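Local coordinates for protein acetyltransferase, GNAT family (Colwellia psychrerythraea, PDB 3IWG) that probably transfers an acetyl or other acyl group to an acceptor molecule, at residues F5-I10 with Q89-I94; G64-Y69 with E81-I86; A153-A158 with W168-Y173. All blocks are in the same frame, centred on the assembly; numbering follows the deposited sequence.

Contact 1: F5-I10 with Q89-I94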
# COMPACT_ATOMS: atom_id res chain seq x y z
N PHE A 5 18.65 34.66 4.43
CA PHE A 5 17.86 33.40 4.37
C PHE A 5 16.42 33.58 4.81
O PHE A 5 16.17 33.96 5.96
CB PHE A 5 18.48 32.31 5.26
CG PHE A 5 19.55 31.50 4.59
CD1 PHE A 5 19.35 30.99 3.31
CD2 PHE A 5 20.77 31.25 5.24
CE1 PHE A 5 20.33 30.25 2.66
CE2 PHE A 5 21.77 30.49 4.60
CZ PHE A 5 21.54 30.00 3.30
N LYS A 6 15.49 33.31 3.91
CA LYS A 6 14.08 33.17 4.26
C LYS A 6 13.76 31.65 4.29
O LYS A 6 14.10 30.92 3.35
CB LYS A 6 13.17 33.90 3.24
CG LYS A 6 12.64 35.31 3.66
CD LYS A 6 13.58 36.50 3.32
CE LYS A 6 13.04 37.88 3.85
NZ LYS A 6 11.87 38.48 3.08
N ILE A 7 13.14 31.17 5.37
CA ILE A 7 12.60 29.82 5.37
C ILE A 7 11.12 29.90 4.98
O ILE A 7 10.39 30.77 5.48
CB ILE A 7 12.76 29.13 6.74
CG1 ILE A 7 14.24 29.10 7.13
CG2 ILE A 7 12.14 27.72 6.71
CD1 ILE A 7 14.53 29.36 8.62
N LYS A 8 10.71 29.02 4.07
CA LYS A 8 9.32 28.96 3.60
C LYS A 8 8.90 27.50 3.60
O LYS A 8 9.69 26.61 3.34
CB LYS A 8 9.15 29.51 2.16
CG LYS A 8 9.07 31.02 1.99
CD LYS A 8 8.65 31.43 0.51
CE LYS A 8 9.34 32.77 0.04
NZ LYS A 8 8.67 33.57 -1.07
N THR A 9 7.64 27.27 3.88
CA THR A 9 7.07 25.95 3.87
C THR A 9 7.02 25.55 2.36
O THR A 9 6.94 26.42 1.49
CB THR A 9 5.69 26.00 4.59
OG1 THR A 9 5.55 24.89 5.48
CG2 THR A 9 4.55 26.04 3.59
N ILE A 10 7.13 24.27 2.04
CA ILE A 10 7.08 23.83 0.64
C ILE A 10 5.95 22.81 0.44
O ILE A 10 5.97 21.76 1.08
CB ILE A 10 8.41 23.21 0.25
CG1 ILE A 10 9.48 24.31 0.20
CG2 ILE A 10 8.30 22.40 -1.05
CD1 ILE A 10 10.28 24.37 -1.08
N GLN A 89 15.64 26.40 17.91
CA GLN A 89 14.19 26.68 17.91
C GLN A 89 13.80 28.14 17.67
O GLN A 89 12.73 28.58 18.07
CB GLN A 89 13.59 26.21 19.24
CG GLN A 89 14.14 24.87 19.71
CD GLN A 89 13.12 24.10 20.47
OE1 GLN A 89 12.44 24.65 21.36
NE2 GLN A 89 12.98 22.81 20.14
N ASN A 90 14.67 28.88 16.99
CA ASN A 90 14.39 30.28 16.66
C ASN A 90 13.81 30.46 15.23
O ASN A 90 13.69 31.61 14.78
CB ASN A 90 15.66 31.13 16.79
CG ASN A 90 16.41 30.91 18.09
OD1 ASN A 90 17.63 31.05 18.14
ND2 ASN A 90 15.69 30.55 19.15
N SER A 91 13.48 29.37 14.53
CA SER A 91 12.82 29.48 13.22
C SER A 91 11.33 29.65 13.44
O SER A 91 10.64 28.72 13.89
CB SER A 91 13.08 28.27 12.32
OG SER A 91 12.34 28.36 11.10
N SER A 92 10.83 30.84 13.11
CA SER A 92 9.41 31.12 13.19
C SER A 92 8.63 30.02 12.46
O SER A 92 7.73 29.39 13.01
CB SER A 92 9.13 32.49 12.53
OG SER A 92 10.22 33.39 12.74
N VAL A 93 9.05 29.76 11.24
CA VAL A 93 8.26 28.97 10.31
C VAL A 93 8.39 27.48 10.62
O VAL A 93 7.39 26.77 10.74
CB VAL A 93 8.59 29.39 8.83
CG1 VAL A 93 9.79 30.36 8.78
CG2 VAL A 93 8.75 28.19 7.92
N ILE A 94 9.63 27.00 10.80
CA ILE A 94 9.89 25.58 11.05
C ILE A 94 9.44 25.17 12.44
O ILE A 94 8.97 24.05 12.64
CB ILE A 94 11.38 25.22 10.92
CG1 ILE A 94 11.87 25.43 9.48
CG2 ILE A 94 11.61 23.79 11.38
CD1 ILE A 94 13.40 25.33 9.31

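Contact 2: G64-Y69 with E81-I86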
# COMPACT_ATOMS: atom_id res chain seq x y z
N GLY A 64 9.08 15.91 15.31
CA GLY A 64 9.96 17.08 15.45
C GLY A 64 11.43 16.80 15.13
O GLY A 64 12.31 17.55 15.54
N TYR A 65 11.68 15.77 14.35
CA TYR A 65 13.03 15.39 14.04
C TYR A 65 13.31 15.58 12.59
O TYR A 65 12.58 15.08 11.72
CB TYR A 65 13.29 13.93 14.41
CG TYR A 65 13.40 13.74 15.91
CD1 TYR A 65 12.28 13.51 16.68
CD2 TYR A 65 14.63 13.83 16.54
CE1 TYR A 65 12.38 13.37 18.07
CE2 TYR A 65 14.75 13.68 17.90
CZ TYR A 65 13.63 13.44 18.67
OH TYR A 65 13.76 13.28 20.02
N LEU A 66 14.41 16.30 12.34
CA LEU A 66 14.93 16.44 11.01
C LEU A 66 15.26 15.09 10.44
O LEU A 66 15.70 14.18 11.12
CB LEU A 66 16.19 17.33 11.00
CG LEU A 66 16.03 18.84 10.84
CD1 LEU A 66 15.01 19.39 11.80
CD2 LEU A 66 17.40 19.61 11.04
N LEU A 67 15.05 14.98 9.15
CA LEU A 67 15.36 13.78 8.42
C LEU A 67 16.35 14.10 7.32
O LEU A 67 17.12 13.25 6.95
CB LEU A 67 14.05 13.15 7.82
CG LEU A 67 13.00 12.51 8.78
CD1 LEU A 67 11.90 11.64 8.03
CD2 LEU A 67 13.60 11.64 9.91
N GLN A 68 16.27 15.31 6.76
CA GLN A 68 17.12 15.73 5.62
C GLN A 68 17.42 17.22 5.76
O GLN A 68 16.58 17.98 6.26
CB GLN A 68 16.41 15.47 4.29
CG GLN A 68 16.10 14.02 3.99
CD GLN A 68 15.42 13.81 2.61
OE1 GLN A 68 14.74 14.68 2.10
NE2 GLN A 68 15.59 12.61 2.04
N TYR A 69 18.62 17.61 5.34
CA TYR A 69 19.06 19.00 5.32
C TYR A 69 20.10 19.18 4.21
O TYR A 69 21.00 18.33 4.03
CB TYR A 69 19.68 19.39 6.63
CG TYR A 69 20.27 20.80 6.67
CD1 TYR A 69 21.55 21.07 6.19
CD2 TYR A 69 19.54 21.85 7.22
CE1 TYR A 69 22.07 22.39 6.23
CE2 TYR A 69 20.04 23.14 7.26
CZ TYR A 69 21.31 23.40 6.79
OH TYR A 69 21.75 24.67 6.89
N GLU A 81 25.09 29.09 10.56
CA GLU A 81 24.19 30.09 11.16
C GLU A 81 22.79 29.52 11.07
O GLU A 81 22.06 29.45 12.07
CB GLU A 81 24.22 31.44 10.41
CG GLU A 81 25.39 32.38 10.68
CD GLU A 81 25.24 33.78 9.98
OE1 GLU A 81 24.93 34.77 10.68
OE2 GLU A 81 25.43 33.90 8.74
N LEU A 82 22.42 29.08 9.88
CA LEU A 82 21.09 28.51 9.62
C LEU A 82 20.73 27.31 10.51
O LEU A 82 19.78 27.33 11.29
CB LEU A 82 20.95 28.14 8.13
CG LEU A 82 19.58 27.58 7.72
CD1 LEU A 82 18.42 28.52 8.14
CD2 LEU A 82 19.55 27.27 6.24
N PHE A 83 21.52 26.26 10.41
CA PHE A 83 21.27 25.08 11.21
C PHE A 83 21.15 25.38 12.70
O PHE A 83 20.27 24.86 13.36
CB PHE A 83 22.35 24.02 10.96
CG PHE A 83 21.92 22.62 11.35
CD1 PHE A 83 21.97 22.21 12.67
CD2 PHE A 83 21.45 21.74 10.39
CE1 PHE A 83 21.57 20.98 13.01
CE2 PHE A 83 21.07 20.49 10.74
CZ PHE A 83 21.13 20.10 12.03
N THR A 84 22.05 26.21 13.23
CA THR A 84 22.00 26.62 14.63
C THR A 84 20.67 27.29 14.98
O THR A 84 20.03 26.94 15.95
CB THR A 84 23.19 27.58 14.99
OG1 THR A 84 24.43 26.85 14.92
CG2 THR A 84 23.02 28.21 16.38
N LEU A 85 20.26 28.27 14.18
CA LEU A 85 18.97 28.96 14.34
C LEU A 85 17.83 27.96 14.40
O LEU A 85 16.97 28.00 15.27
CB LEU A 85 18.74 29.91 13.16
CG LEU A 85 17.40 30.60 12.94
CD1 LEU A 85 17.04 31.48 14.11
CD2 LEU A 85 17.49 31.47 11.70
N ILE A 86 17.83 27.03 13.44
CA ILE A 86 16.79 26.01 13.37
C ILE A 86 16.87 25.05 14.55
O ILE A 86 15.84 24.76 15.15
CB ILE A 86 16.81 25.22 12.04
CG1 ILE A 86 16.68 26.16 10.84
CG2 ILE A 86 15.66 24.23 11.99
CD1 ILE A 86 17.18 25.56 9.55

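Contact 3: A153-A158 with W168-Y173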
# COMPACT_ATOMS: atom_id res chain seq x y z
N ALA A 153 -1.48 -14.74 3.14
CA ALA A 153 -0.57 -15.55 3.93
C ALA A 153 0.65 -14.71 4.34
O ALA A 153 1.05 -14.70 5.51
CB ALA A 153 -0.17 -16.80 3.16
N PHE A 154 1.20 -13.94 3.40
CA PHE A 154 2.29 -13.05 3.78
C PHE A 154 1.88 -12.05 4.86
O PHE A 154 2.62 -11.77 5.80
CB PHE A 154 2.85 -12.36 2.55
CG PHE A 154 3.84 -13.21 1.77
CD1 PHE A 154 5.19 -13.25 2.11
CD2 PHE A 154 3.43 -13.96 0.69
CE1 PHE A 154 6.10 -14.03 1.35
CE2 PHE A 154 4.32 -14.73 -0.05
CZ PHE A 154 5.65 -14.78 0.27
N VAL A 155 0.70 -11.47 4.71
CA VAL A 155 0.21 -10.43 5.65
C VAL A 155 0.03 -11.01 7.04
O VAL A 155 0.54 -10.47 8.03
CB VAL A 155 -1.11 -9.78 5.13
CG1 VAL A 155 -1.90 -9.08 6.26
CG2 VAL A 155 -0.78 -8.80 3.94
N THR A 156 -0.63 -12.15 7.10
CA THR A 156 -0.75 -12.87 8.35
C THR A 156 0.61 -13.24 8.95
O THR A 156 0.85 -13.05 10.15
CB THR A 156 -1.52 -14.16 8.11
OG1 THR A 156 -2.81 -13.83 7.62
CG2 THR A 156 -1.63 -14.96 9.38
N PHE A 157 1.50 -13.76 8.11
CA PHE A 157 2.86 -14.07 8.58
C PHE A 157 3.57 -12.81 9.19
O PHE A 157 4.08 -12.84 10.32
CB PHE A 157 3.67 -14.70 7.43
CG PHE A 157 5.07 -15.03 7.81
CD1 PHE A 157 6.09 -14.18 7.48
CD2 PHE A 157 5.35 -16.20 8.53
CE1 PHE A 157 7.38 -14.47 7.82
CE2 PHE A 157 6.62 -16.50 8.87
CZ PHE A 157 7.66 -15.63 8.54
N ALA A 158 3.54 -11.68 8.48
CA ALA A 158 4.21 -10.51 8.99
C ALA A 158 3.50 -9.95 10.21
O ALA A 158 4.15 -9.54 11.17
CB ALA A 158 4.35 -9.44 7.92
N TRP A 168 -2.26 -1.94 6.59
CA TRP A 168 -0.98 -1.43 6.06
C TRP A 168 -0.16 -2.49 5.28
O TRP A 168 0.22 -2.28 4.11
CB TRP A 168 -0.16 -0.89 7.20
CG TRP A 168 0.97 -0.11 6.73
CD1 TRP A 168 0.96 1.20 6.41
CD2 TRP A 168 2.29 -0.58 6.47
NE1 TRP A 168 2.20 1.59 6.00
CE2 TRP A 168 3.03 0.51 6.01
CE3 TRP A 168 2.92 -1.83 6.57
CZ2 TRP A 168 4.36 0.41 5.66
CZ3 TRP A 168 4.21 -1.94 6.23
CH2 TRP A 168 4.94 -0.83 5.79
N LEU A 169 0.06 -3.63 5.92
CA LEU A 169 0.74 -4.77 5.28
C LEU A 169 0.07 -5.19 3.99
O LEU A 169 0.76 -5.54 3.01
CB LEU A 169 0.79 -5.94 6.23
CG LEU A 169 1.99 -6.30 7.08
CD1 LEU A 169 3.28 -5.52 6.85
CD2 LEU A 169 1.60 -6.36 8.55
N THR A 170 -1.25 -5.12 3.94
CA THR A 170 -1.96 -5.51 2.74
C THR A 170 -1.57 -4.61 1.58
O THR A 170 -1.35 -5.07 0.45
CB THR A 170 -3.50 -5.50 2.96
OG1 THR A 170 -3.83 -6.33 4.08
CG2 THR A 170 -4.27 -6.00 1.72
N GLN A 171 -1.42 -3.32 1.85
CA GLN A 171 -1.00 -2.41 0.78
C GLN A 171 0.47 -2.53 0.48
O GLN A 171 0.88 -2.59 -0.66
CB GLN A 171 -1.34 -0.94 1.10
CG GLN A 171 -2.89 -0.64 1.18
CD GLN A 171 -3.66 -0.97 -0.09
OE1 GLN A 171 -3.26 -0.64 -1.21
NE2 GLN A 171 -4.81 -1.60 0.09
N TYR A 172 1.29 -2.59 1.51
CA TYR A 172 2.75 -2.61 1.30
C TYR A 172 3.17 -3.86 0.53
O TYR A 172 3.89 -3.80 -0.47
CB TYR A 172 3.41 -2.58 2.64
CG TYR A 172 4.89 -2.70 2.59
CD1 TYR A 172 5.69 -1.58 2.42
CD2 TYR A 172 5.50 -3.93 2.77
CE1 TYR A 172 7.08 -1.71 2.36
CE2 TYR A 172 6.86 -4.08 2.70
CZ TYR A 172 7.64 -2.98 2.50
OH TYR A 172 8.98 -3.11 2.47
N TYR A 173 2.63 -4.98 0.97
CA TYR A 173 2.89 -6.24 0.32
C TYR A 173 2.20 -6.36 -1.03
O TYR A 173 2.77 -6.89 -1.94
CB TYR A 173 2.54 -7.40 1.24
CG TYR A 173 3.55 -7.77 2.29
CD1 TYR A 173 4.92 -7.53 2.13
CD2 TYR A 173 3.14 -8.49 3.42
CE1 TYR A 173 5.84 -7.95 3.12
CE2 TYR A 173 4.06 -8.92 4.40
CZ TYR A 173 5.39 -8.66 4.24
OH TYR A 173 6.24 -9.12 5.21

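Contact 1: F5-I10 with Q89-I94
Ile7 of strand 6-9 and Val93, in the loop between helix 76-87 and strand 99-103, bring their CA atoms to 6.6 Å, the nearest approach of the two backbones. Both side chains leave their backbones toward the opposite segment, and Ile7 makes the largest single contribution to the contact. Its CG2, anti to the backbone N (chi1 -57° for the CG1 branch), touches two partners, Val93 CG2 and Ile94 CG1, each at 3.6 Å. The side chains of Ile7 and Ile94 cross at about a right angle, whereas those of Ile7 and Val93 meet more obliquely. Val93 turns its other methyl, CG1, to the backbone of Ile7, where it lies 3.4 Å from Ile7 O. The CG1 branch of Ile7 runs a different way and sets CD1 3.5 Å from Ser91 OG. That hydroxyl oxygen also serves its own loop: Ile94 N donates to Ser91 OG at 3.0 Å and 158°, an ST motif, consistent with fixing the turn that carries Val93 and Ile94. Phe46 of the adjoining strand 44-50 touches Ile7, Val93 and Ile94, and Leu82 of helix 76-87 also packs on Ile7, so the contact closes an apolar patch at the edge of the N-terminal half of the chain. Strand 6-9 takes its backbone hydrogen bonds from that neighbouring strand, at Tyr49 and Gly47. No hydrogen bond passes between residues 5-10 and 89-94. The chemistry therefore implies an attachment by dispersion and shape between aliphatic branches, some methyls resting against oxygens without hydrogen bonding to them, with the polar bonding kept inside the loop on one side and within the strand pairing on the other.

Contact 2: G64-Y69 with E81-I86
Tyr69 and Phe83 meet because each holds CG anti to its own backbone nitrogen (chi1 175° in Tyr69, -160° in Phe83), which extends the two rings into the layer between strand 65-71 and helix 76-87. The result is a T-shaped stack: the centroids lie 5.1 Å apart, the planes stand at 73°, and the edge of Phe83 is directed at the face of Tyr69. Within the ring pair Phe83 CD2 comes to 3.7 Å from Tyr69 CD2, and sits over the rim of the tyrosine ring, not its centre. The neighbouring edge atom, Phe83 CE2, is reached by Leu66 CD2 at 3.8 Å, so two strand residues hold one helix ring. Ile86 CD1 comes to the edge of the Tyr69 ring, 4.4 Å from CE2. At the far end Leu82 CD2 is 3.5 Å from Tyr69 OH, and that hydroxyl is hydrogen-bonded to Ser79 OG, one turn back on the same helix. A leucine in place of Tyr69 would probably leave the edge of Phe83 without its aromatic face and Ser79 OG without this hydrogen-bond mate. The segment axes run nearly antiparallel, 12.3 Å apart, as suits the beta-alpha-beta crossover of strand 65-71, helix 76-87 and strand 99-103, a central unit of the GNAT fold. Leu66 bonds through its backbone to Gly99 and Phe101, while Tyr109 and Leu112 of helix 107-116 and Phe48 of strand 44-50 pack around Tyr69.

Contact 3: A153-A158 with W168-Y173
Val155 and Leu169 mark the nearest pass of two helices, with CA atoms 5.7 Å apart; the axes of the short segments approach to 9.2 Å, and their chain directions differ by 127°. Helices 151-162 and 166-178 follow the short strand 144-145 in succession, consistent with the paired first and second helices of the GNAT fold. Across the crossing the packing is aliphatic on one flank and aromatic on the other. Val155 keeps CG1 anti to its backbone N (chi1 160°), which turns CG2 toward the second helix. This methyl rests against the backbone of that helix, 3.7 Å from Thr170 CA, and also touches Leu169 CB at 4.0 Å. The Val155 and Leu169 side chains slide past each other in opposite directions, while Thr170 OG1 lies near both valine methyls but bonds to Glu166 O within its own helix. Tyr173 supplies the aromatic flank. With CG beside its backbone N (chi1 -80°), its ring reaches across to 153-158 and offers its edge to Val155 and Ala158: Val155 CG2 lies in the ring plane, 4.0 Å from CD2. Phe154 CB lies out of the ring plane, near CD2 and CE2, and Phe154 O stands 3.5 Å from Tyr173 CE2 while accepting the helical bond of Ala158 N at 2.8 Å. Ile213 of strand 207-214 packs against both Ala158 and Tyr173, joining the helix pair to the strands beneath. On the outer side of helix 166-178, Trp168, Gln171 and Tyr172 all pack on Gln171 of the second subunit. Ala158, like Val155, touches both flanks: its CB packs on Leu169 CG and, near the plane of the tyrosine ring, lies just 3.3 Å from Tyr173 OH.

Contacts 1 and 2 belong to the N-terminal GNAT domain and adjoin, their centres about 10 Å apart; contact 3 lies in the C-terminal one, about 35 Å from contact 2 between centres and across the middle of the chain. Contact 2 uses helix 76-87 and contact 1 the loop that follows it, so they adjoin where the helix ends: Asn90 N probably bonds to Leu85 O, and Ile94 CD1 packs on Ile86 CG2 at 3.7 Å. Contact 1 is a surface patch of branched aliphatic groups, contact 2 a buried aromatic stack between helix and strand, and contact 3 a buried helix crossing near the subunit interface. None has a hydrogen bond between its two segments.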